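Local structure of Non-ribosomal peptide synthetase (Methanobrevibacter ruminantium, 6VTJ) at residues Q255-N268 against Y284-F297. The protein probably releases a carrier-bound peptide by reductive cleavage of its thioester, through a reductase domain joined to a phosphopantetheine-bearing carrier domain. Sequence-based numbering, arbitrary orientation.
Sequences QISTISVLSSYSLN and YEQDLENKYVCSKF
Lys296 reaches from the helix to strand 252-258, its NZ donating to Ile256 O at 2.9 Å in the carbonyl plane. Its CG, anti to the carbonyl carbon (chi1 -64°), lies beside Thr258 CG2, 3.7 Å from Lys296 CB; bends at chi2 and chi3 bring NZ round. Tyr292 lies one helical turn earlier, its OH near Thr258 CB. Thr258, Tyr292 and Lys296 match the Thr, Tyr-x-x-x-Lys set of short-chain reductases, consistent with an active site; the Tyr292 side chain lies about 6 Å from the bound phosphopantetheine at nearest atoms. Branched Val261 and Val293 suit the close fit beyond, Val293 CG1 resting 3.8 Å from Val261 CA.

Farther along, polar side chains tie two irregular backbones together. Gln286 NE2 gives Val261 O a nearly straight bond of 3.0 Å (169°), while its OE1 accepts from Tyr284 N. The Tyr284 ring turns its edge to residues 264-266, and its hydroxyl donates to Ser264 O at 2.7 Å. A phenylalanine here would keep the ring but probably leave that carbonyl without its donor. Small serines suit these turns: Ser264 OG accepts from Asp287 N, and Ser266 OG donates to Tyr284 O while accepting from Asn268 N in an ST turn.

The outer end is looser. Leu267 N still bonds firmly to Glu285 O, its side chain exposed, but Asn268 ND2 makes a weak, bent bond of 3.4 Å to Glu285 OE1.

Within the Rossmann-like domain, strand 252-258 pairs in parallel with 213-216 and 313-322; helix 229-246 packs against Tyr292, and helix 94-99 against Leu288 and Phe297.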
ATOM      1  N   GLN A 255     -10.193  -4.425  -9.231  1.00 24.75           N
ATOM      2  CA  GLN A 255      -9.371  -4.560  -8.044  1.00 26.62           C
ATOM      3  C   GLN A 255      -8.310  -3.465  -8.061  1.00 25.42           C
ATOM      4  O   GLN A 255      -7.613  -3.299  -9.065  1.00 24.50           O
ATOM      5  CB  GLN A 255      -8.723  -5.953  -8.016  1.00 23.10           C
ATOM      6  CG  GLN A 255      -7.506  -6.096  -7.066  1.00 27.27           C
ATOM      7  CD  GLN A 255      -7.894  -6.083  -5.597  1.00 24.48           C
ATOM      8  OE1 GLN A 255      -9.011  -5.691  -5.236  1.00 28.11           O
ATOM      9  NE2 GLN A 255      -6.977  -6.534  -4.738  1.00 26.82           N
ATOM     10  N   ILE A 256      -8.198  -2.704  -6.975  1.00 26.83           N
ATOM     11  CA  ILE A 256      -7.069  -1.797  -6.825  1.00 25.48           C
ATOM     12  C   ILE A 256      -5.929  -2.593  -6.222  1.00 26.72           C
ATOM     13  O   ILE A 256      -6.090  -3.216  -5.172  1.00 25.74           O
ATOM     14  CB  ILE A 256      -7.416  -0.587  -5.950  1.00 23.95           C
ATOM     15  CG1 ILE A 256      -8.717   0.073  -6.433  1.00 25.44           C
ATOM     16  CG2 ILE A 256      -6.215   0.359  -5.878  1.00 22.87           C
ATOM     17  CD1 ILE A 256      -8.730   0.444  -7.956  1.00 24.64           C
ATOM     18  N   SER A 257      -4.784  -2.589  -6.899  1.00 30.22           N
ATOM     19  CA  SER A 257      -3.655  -3.404  -6.475  1.00 27.20           C
ATOM     20  C   SER A 257      -2.442  -2.510  -6.241  1.00 26.36           C
ATOM     21  O   SER A 257      -2.580  -1.290  -6.105  1.00 26.63           O
ATOM     22  CB  SER A 257      -3.351  -4.479  -7.525  1.00 27.73           C
ATOM     23  OG  SER A 257      -2.490  -5.498  -7.008  1.00 26.68           O
ATOM     24  N   THR A 258      -1.257  -3.098  -6.164  1.00 23.91           N
ATOM     25  CA  THR A 258      -0.043  -2.339  -5.927  1.00 27.36           C
ATOM     26  C   THR A 258       0.990  -2.713  -6.977  1.00 28.04           C
ATOM     27  O   THR A 258       1.084  -3.875  -7.388  1.00 30.03           O
ATOM     28  CB  THR A 258       0.530  -2.578  -4.493  1.00 23.94           C
ATOM     29  OG1 THR A 258       1.812  -1.956  -4.383  1.00 23.87           O
ATOM     30  CG2 THR A 258       0.699  -4.075  -4.188  1.00 31.24           C
ATOM     31  N   ILE A 259       1.747  -1.713  -7.425  1.00 24.32           N
ATOM     32  CA  ILE A 259       2.879  -1.963  -8.301  1.00 26.66           C
ATOM     33  C   ILE A 259       3.922  -2.840  -7.625  1.00 28.61           C
ATOM     34  O   ILE A 259       4.748  -3.458  -8.305  1.00 31.19           O
ATOM     35  CB  ILE A 259       3.496  -0.620  -8.755  1.00 24.02           C
ATOM     36  CG1 ILE A 259       4.312  -0.796 -10.042  1.00 23.40           C
ATOM     37  CG2 ILE A 259       4.350   0.002  -7.621  1.00 24.37           C
ATOM     38  CD1 ILE A 259       3.491  -1.326 -11.208  1.00 26.19           C
ATOM     39  N   SER A 260       3.914  -2.907  -6.292  1.00 28.25           N
ATOM     40  CA  SER A 260       4.924  -3.670  -5.568  1.00 28.60           C
ATOM     41  C   SER A 260       4.811  -5.176  -5.772  1.00 32.62           C
ATOM     42  O   SER A 260       5.687  -5.895  -5.281  1.00 26.27           O
ATOM     43  CB  SER A 260       4.847  -3.379  -4.068  1.00 27.55           C
ATOM     44  OG  SER A 260       5.118  -2.008  -3.823  1.00 31.29           O
ATOM     45  N   VAL A 261       3.775  -5.678  -6.459  1.00 29.88           N
ATOM     46  CA  VAL A 261       3.751  -7.114  -6.721  1.00 26.51           C
ATOM     47  C   VAL A 261       4.869  -7.495  -7.668  1.00 28.29           C
ATOM     48  O   VAL A 261       5.363  -8.620  -7.607  1.00 26.88           O
ATOM     49  CB  VAL A 261       2.391  -7.623  -7.247  1.00 29.68           C
ATOM     50  CG1 VAL A 261       1.288  -7.391  -6.226  1.00 30.16           C
ATOM     51  CG2 VAL A 261       2.057  -7.013  -8.595  1.00 29.30           C
ATOM     52  N   LEU A 262       5.302  -6.577  -8.547  1.00 28.78           N
ATOM     53  CA  LEU A 262       6.554  -6.750  -9.290  1.00 25.65           C
ATOM     54  C   LEU A 262       7.699  -6.358  -8.355  1.00 31.86           C
ATOM     55  O   LEU A 262       8.272  -5.270  -8.423  1.00 31.10           O
ATOM     56  CB  LEU A 262       6.548  -5.926 -10.564  1.00 27.06           C
ATOM     57  CG  LEU A 262       5.256  -6.067 -11.361  1.00 26.62           C
ATOM     58  CD1 LEU A 262       5.320  -5.236 -12.620  1.00 27.35           C
ATOM     59  CD2 LEU A 262       4.947  -7.538 -11.695  1.00 27.66           C
ATOM     60  N   SER A 263       8.028  -7.270  -7.443  1.00 32.91           N
ATOM     61  CA  SER A 263       8.773  -6.895  -6.252  1.00 31.81           C
ATOM     62  C   SER A 263      10.283  -6.940  -6.423  1.00 32.44           C
ATOM     63  O   SER A 263      10.983  -6.274  -5.661  1.00 34.43           O
ATOM     64  CB  SER A 263       8.385  -7.808  -5.088  1.00 31.88           C
ATOM     65  OG  SER A 263       8.616  -9.169  -5.425  1.00 32.53           O
ATOM     66  N   SER A 264      10.803  -7.701  -7.380  1.00 33.10           N
ATOM     67  CA  SER A 264      12.233  -7.968  -7.440  1.00 33.83           C
ATOM     68  C   SER A 264      12.519  -8.706  -8.734  1.00 34.34           C
ATOM     69  O   SER A 264      11.601  -9.144  -9.427  1.00 32.10           O
ATOM     70  CB  SER A 264      12.692  -8.824  -6.269  1.00 34.56           C
ATOM     71  OG  SER A 264      12.259 -10.166  -6.458  1.00 34.89           O
ATOM     72  N   TYR A 265      13.810  -8.872  -9.032  1.00 38.25           N
ATOM     73  CA  TYR A 265      14.199  -9.843 -10.044  1.00 38.37           C
ATOM     74  C   TYR A 265      13.754 -11.231  -9.608  1.00 35.52           C
ATOM     75  O   TYR A 265      13.522 -11.490  -8.424  1.00 32.20           O
ATOM     76  CB  TYR A 265      15.712  -9.835 -10.271  1.00 38.80           C
ATOM     77  CG  TYR A 265      16.234  -8.597 -10.959  1.00 36.37           C
ATOM     78  CD1 TYR A 265      15.914  -8.322 -12.278  1.00 42.22           C
ATOM     79  CD2 TYR A 265      17.072  -7.716 -10.293  1.00 38.73           C
ATOM     80  CE1 TYR A 265      16.399  -7.189 -12.913  1.00 38.68           C
ATOM     81  CE2 TYR A 265      17.559  -6.586 -10.912  1.00 39.50           C
ATOM     82  CZ  TYR A 265      17.220  -6.330 -12.224  1.00 43.76           C
ATOM     83  OH  TYR A 265      17.715  -5.203 -12.837  1.00 46.52           O
ATOM     84  N   SER A 266      13.608 -12.121 -10.588  1.00 34.52           N
ATOM     85  CA  SER A 266      13.246 -13.503 -10.304  1.00 32.00           C
ATOM     86  C   SER A 266      14.248 -14.133  -9.346  1.00 37.88           C
ATOM     87  O   SER A 266      15.458 -13.939  -9.479  1.00 39.89           O
ATOM     88  CB  SER A 266      13.197 -14.315 -11.606  1.00 37.89           C
ATOM     89  OG  SER A 266      12.831 -15.669 -11.367  1.00 33.86           O
ATOM     90  N   LEU A 267      13.735 -14.875  -8.360  1.00 36.79           N
ATOM     91  CA  LEU A 267      14.583 -15.699  -7.507  1.00 39.17           C
ATOM     92  C   LEU A 267      15.050 -16.960  -8.221  1.00 44.14           C
ATOM     93  O   LEU A 267      15.874 -17.697  -7.674  1.00 45.80           O
ATOM     94  CB  LEU A 267      13.839 -16.080  -6.216  1.00 36.05           C
ATOM     95  CG  LEU A 267      13.321 -14.923  -5.352  1.00 39.40           C
ATOM     96  CD1 LEU A 267      12.503 -15.411  -4.161  1.00 41.30           C
ATOM     97  CD2 LEU A 267      14.476 -14.080  -4.872  1.00 37.91           C
ATOM     98  N   ASN A 268      14.555 -17.214  -9.444  1.00 41.41           N
ATOM     99  CA  ASN A 268      14.874 -18.410 -10.203  1.00 41.59           C
ATOM    100  C   ASN A 268      15.016 -18.017 -11.677  1.00 44.10           C
ATOM    101  O   ASN A 268      14.233 -18.418 -12.540  1.00 43.72           O
ATOM    102  CB  ASN A 268      13.805 -19.486 -10.017  1.00 41.90           C
ATOM    103  CG  ASN A 268      14.169 -20.791 -10.708  1.00 50.64           C
ATOM    104  OD1 ASN A 268      15.308 -20.979 -11.146  1.00 47.31           O
ATOM    105  ND2 ASN A 268      13.201 -21.697 -10.807  1.00 42.83           N
ATOM    106  N   TYR A 284       6.585 -14.557 -11.735  1.00 29.51           N
ATOM    107  CA  TYR A 284       7.857 -15.024 -12.278  1.00 35.86           C
ATOM    108  C   TYR A 284       8.823 -15.417 -11.150  1.00 31.10           C
ATOM    109  O   TYR A 284      10.037 -15.218 -11.273  1.00 28.89           O
ATOM    110  CB  TYR A 284       8.476 -13.954 -13.198  1.00 32.61           C
ATOM    111  CG  TYR A 284       8.662 -12.608 -12.528  1.00 34.23           C
ATOM    112  CD1 TYR A 284       7.581 -11.747 -12.329  1.00 32.55           C
ATOM    113  CD2 TYR A 284       9.915 -12.203 -12.072  1.00 32.78           C
ATOM    114  CE1 TYR A 284       7.750 -10.517 -11.696  1.00 30.27           C
ATOM    115  CE2 TYR A 284      10.091 -10.989 -11.460  1.00 32.42           C
ATOM    116  CZ  TYR A 284       9.009 -10.147 -11.269  1.00 30.17           C
ATOM    117  OH  TYR A 284       9.192  -8.936 -10.635  1.00 31.47           O
ATOM    118  N   GLU A 285       8.294 -15.942 -10.041  1.00 35.06           N
ATOM    119  CA  GLU A 285       9.082 -16.296  -8.851  1.00 34.92           C
ATOM    120  C   GLU A 285       9.881 -15.110  -8.311  1.00 36.03           C
ATOM    121  O   GLU A 285      11.060 -15.229  -7.956  1.00 38.21           O
ATOM    122  CB  GLU A 285       9.990 -17.497  -9.125  1.00 37.29           C
ATOM    123  CG  GLU A 285       9.278 -18.792  -8.804  1.00 45.68           C
ATOM    124  CD  GLU A 285      10.059 -20.036  -9.166  1.00 49.92           C
ATOM    125  OE1 GLU A 285      11.153 -20.236  -8.593  1.00 44.53           O
ATOM    126  OE2 GLU A 285       9.561 -20.809 -10.026  1.00 50.76           O
ATOM    127  N   GLN A 286       9.219 -13.959  -8.237  1.00 35.54           N
ATOM    128  CA  GLN A 286       9.754 -12.796  -7.550  1.00 35.56           C
ATOM    129  C   GLN A 286       9.636 -12.993  -6.042  1.00 33.78           C
ATOM    130  O   GLN A 286       8.946 -13.894  -5.554  1.00 39.97           O
ATOM    131  CB  GLN A 286       9.017 -11.520  -7.987  1.00 30.47           C
ATOM    132  CG  GLN A 286       7.526 -11.470  -7.604  1.00 30.26           C
ATOM    133  CD  GLN A 286       6.581 -12.015  -8.701  1.00 31.97           C
ATOM    134  OE1 GLN A 286       6.827 -13.073  -9.271  1.00 31.56           O
ATOM    135  NE2 GLN A 286       5.498 -11.280  -8.988  1.00 26.72           N
ATOM    136  N   ASP A 287      10.319 -12.132  -5.300  1.00 35.93           N
ATOM    137  CA  ASP A 287      10.303 -12.182  -3.834  1.00 39.35           C
ATOM    138  C   ASP A 287       8.928 -11.766  -3.318  1.00 36.03           C
ATOM    139  O   ASP A 287       8.524 -10.608  -3.451  1.00 36.69           O
ATOM    140  CB  ASP A 287      11.412 -11.283  -3.289  1.00 38.79           C
ATOM    141  CG  ASP A 287      11.413 -11.170  -1.774  1.00 40.57           C
ATOM    142  OD1 ASP A 287      10.889 -12.059  -1.072  1.00 37.48           O
ATOM    143  OD2 ASP A 287      11.960 -10.163  -1.280  1.00 51.27           O
ATOM    144  N   LEU A 288       8.202 -12.711  -2.732  1.00 36.75           N
ATOM    145  CA  LEU A 288       6.873 -12.473  -2.187  1.00 36.34           C
ATOM    146  C   LEU A 288       6.826 -12.786  -0.699  1.00 37.81           C
ATOM    147  O   LEU A 288       5.817 -13.269  -0.190  1.00 40.89           O
ATOM    148  CB  LEU A 288       5.829 -13.292  -2.946  1.00 33.69           C
ATOM    149  CG  LEU A 288       5.594 -12.818  -4.384  1.00 33.98           C
ATOM    150  CD1 LEU A 288       4.790 -13.835  -5.199  1.00 29.70           C
ATOM    151  CD2 LEU A 288       4.900 -11.481  -4.365  1.00 24.96           C
ATOM    152  N   GLU A 289       7.917 -12.526   0.012  1.00 36.70           N
ATOM    153  CA  GLU A 289       7.939 -12.888   1.421  1.00 37.90           C
ATOM    154  C   GLU A 289       7.136 -11.904   2.261  1.00 38.86           C
ATOM    155  O   GLU A 289       6.479 -12.304   3.232  1.00 42.86           O
ATOM    156  CB  GLU A 289       9.384 -12.977   1.919  1.00 41.34           C
ATOM    157  CG  GLU A 289       9.839 -14.400   2.283  1.00 45.81           C
ATOM    158  N   ASN A 290       7.180 -10.622   1.902  1.00 32.26           N
ATOM    159  CA  ASN A 290       6.456  -9.596   2.636  1.00 33.20           C
ATOM    160  C   ASN A 290       4.953  -9.862   2.597  1.00 32.56           C
ATOM    161  O   ASN A 290       4.391 -10.210   1.555  1.00 38.11           O
ATOM    162  CB  ASN A 290       6.763  -8.228   2.046  1.00 31.09           C
ATOM    163  CG  ASN A 290       5.987  -7.142   2.722  1.00 35.20           C
ATOM    164  OD1 ASN A 290       4.841  -6.865   2.365  1.00 36.49           O
ATOM    165  ND2 ASN A 290       6.584  -6.543   3.743  1.00 38.80           N
ATOM    166  N   LYS A 291       4.295  -9.699   3.743  1.00 32.05           N
ATOM    167  CA  LYS A 291       2.904 -10.136   3.862  1.00 32.10           C
ATOM    168  C   LYS A 291       1.950  -9.274   3.033  1.00 32.67           C
ATOM    169  O   LYS A 291       0.949  -9.778   2.511  1.00 33.31           O
ATOM    170  CB  LYS A 291       2.481 -10.109   5.322  1.00 36.90           C
ATOM    171  CG  LYS A 291       2.575 -11.425   6.045  1.00 40.06           C
ATOM    172  CD  LYS A 291       1.637 -11.392   7.239  1.00 39.98           C
ATOM    173  CE  LYS A 291       2.370 -11.747   8.523  1.00 41.90           C
ATOM    174  NZ  LYS A 291       1.384 -11.887   9.629  1.00 46.85           N
ATOM    175  N   TYR A 292       2.227  -7.981   2.916  1.00 31.47           N
ATOM    176  CA  TYR A 292       1.312  -7.113   2.193  1.00 34.59           C
ATOM    177  C   TYR A 292       1.426  -7.350   0.695  1.00 29.30           C
ATOM    178  O   TYR A 292       0.413  -7.507  -0.001  1.00 31.08           O
ATOM    179  CB  TYR A 292       1.596  -5.657   2.537  1.00 28.66           C
ATOM    180  CG  TYR A 292       0.913  -4.710   1.591  1.00 31.32           C
ATOM    181  CD1 TYR A 292      -0.454  -4.517   1.659  1.00 32.44           C
ATOM    182  CD2 TYR A 292       1.630  -4.025   0.614  1.00 30.01           C
ATOM    183  CE1 TYR A 292      -1.094  -3.659   0.794  1.00 32.56           C
ATOM    184  CE2 TYR A 292       1.003  -3.174  -0.254  1.00 29.63           C
ATOM    185  CZ  TYR A 292      -0.364  -2.997  -0.156  1.00 31.09           C
ATOM    186  OH  TYR A 292      -1.011  -2.164  -1.013  1.00 33.88           O
ATOM    187  N   VAL A 293       2.656  -7.399   0.188  1.00 27.38           N
ATOM    188  CA  VAL A 293       2.865  -7.718  -1.218  1.00 28.59           C
ATOM    189  C   VAL A 293       2.287  -9.088  -1.545  1.00 28.79           C
ATOM    190  O   VAL A 293       1.660  -9.282  -2.599  1.00 30.05           O
ATOM    191  CB  VAL A 293       4.362  -7.647  -1.563  1.00 30.01           C
ATOM    192  CG1 VAL A 293       4.564  -7.940  -3.061  1.00 28.52           C
ATOM    193  CG2 VAL A 293       4.926  -6.289  -1.181  1.00 32.23           C
ATOM    194  N   CYS A 294       2.455 -10.048  -0.634  1.00 25.71           N
ATOM    195  CA  CYS A 294       1.957 -11.396  -0.876  1.00 27.40           C
ATOM    196  C   CYS A 294       0.439 -11.424  -0.952  1.00 25.88           C
ATOM    197  O   CYS A 294      -0.132 -12.049  -1.854  1.00 25.88           O
ATOM    198  CB  CYS A 294       2.468 -12.356   0.207  1.00 28.50           C
ATOM    199  SG  CYS A 294       1.801 -14.017   0.051  1.00 36.43           S
ATOM    200  N   SER A 295      -0.239 -10.797   0.016  1.00 30.77           N
ATOM    201  CA  SER A 295      -1.701 -10.767  -0.018  1.00 26.59           C
ATOM    202  C   SER A 295      -2.221 -10.077  -1.282  1.00 27.91           C
ATOM    203  O   SER A 295      -3.206 -10.528  -1.884  1.00 25.88           O
ATOM    204  CB  SER A 295      -2.262 -10.087   1.241  1.00 28.11           C
ATOM    205  OG  SER A 295      -1.928  -8.697   1.330  1.00 28.02           O
ATOM    206  N   LYS A 296      -1.587  -8.977  -1.702  1.00 26.82           N
ATOM    207  CA  LYS A 296      -2.065  -8.325  -2.921  1.00 25.13           C
ATOM    208  C   LYS A 296      -1.843  -9.222  -4.142  1.00 25.71           C
ATOM    209  O   LYS A 296      -2.689  -9.281  -5.049  1.00 26.51           O
ATOM    210  CB  LYS A 296      -1.374  -6.977  -3.100  1.00 26.84           C
ATOM    211  CG  LYS A 296      -1.679  -5.955  -2.011  1.00 25.63           C
ATOM    212  CD  LYS A 296      -3.166  -5.655  -1.889  1.00 27.35           C
ATOM    213  CE  LYS A 296      -3.687  -4.873  -3.079  1.00 25.76           C
ATOM    214  NZ  LYS A 296      -5.032  -4.343  -2.777  1.00 26.67           N
ATOM    215  N   PHE A 297      -0.711  -9.932  -4.181  1.00 25.41           N
ATOM    216  CA  PHE A 297      -0.456 -10.854  -5.279  1.00 26.74           C
ATOM    217  C   PHE A 297      -1.512 -11.951  -5.333  1.00 29.29           C
ATOM    218  O   PHE A 297      -2.002 -12.304  -6.419  1.00 28.69           O
ATOM    219  CB  PHE A 297       0.943 -11.462  -5.137  1.00 27.10           C
ATOM    220  CG  PHE A 297       1.188 -12.631  -6.055  1.00 30.54           C
ATOM    221  CD1 PHE A 297       0.881 -13.937  -5.650  1.00 27.45           C
ATOM    222  CD2 PHE A 297       1.714 -12.430  -7.323  1.00 25.21           C
ATOM    223  CE1 PHE A 297       1.085 -15.018  -6.501  1.00 30.08           C
ATOM    224  CE2 PHE A 297       1.933 -13.511  -8.180  1.00 29.77           C
ATOM    225  CZ  PHE A 297       1.616 -14.814  -7.761  1.00 32.53           C
TER
HETATM  226  O   HOH W   1      -6.768  -6.557  -1.690  1.00 25.18           O
HETATM  227  O   HOH W   2      -4.221  -6.962  -5.698  1.00 26.37           O
HETATM  228  O   HOH W   3      11.330  -6.983  -2.327  1.00 44.60           O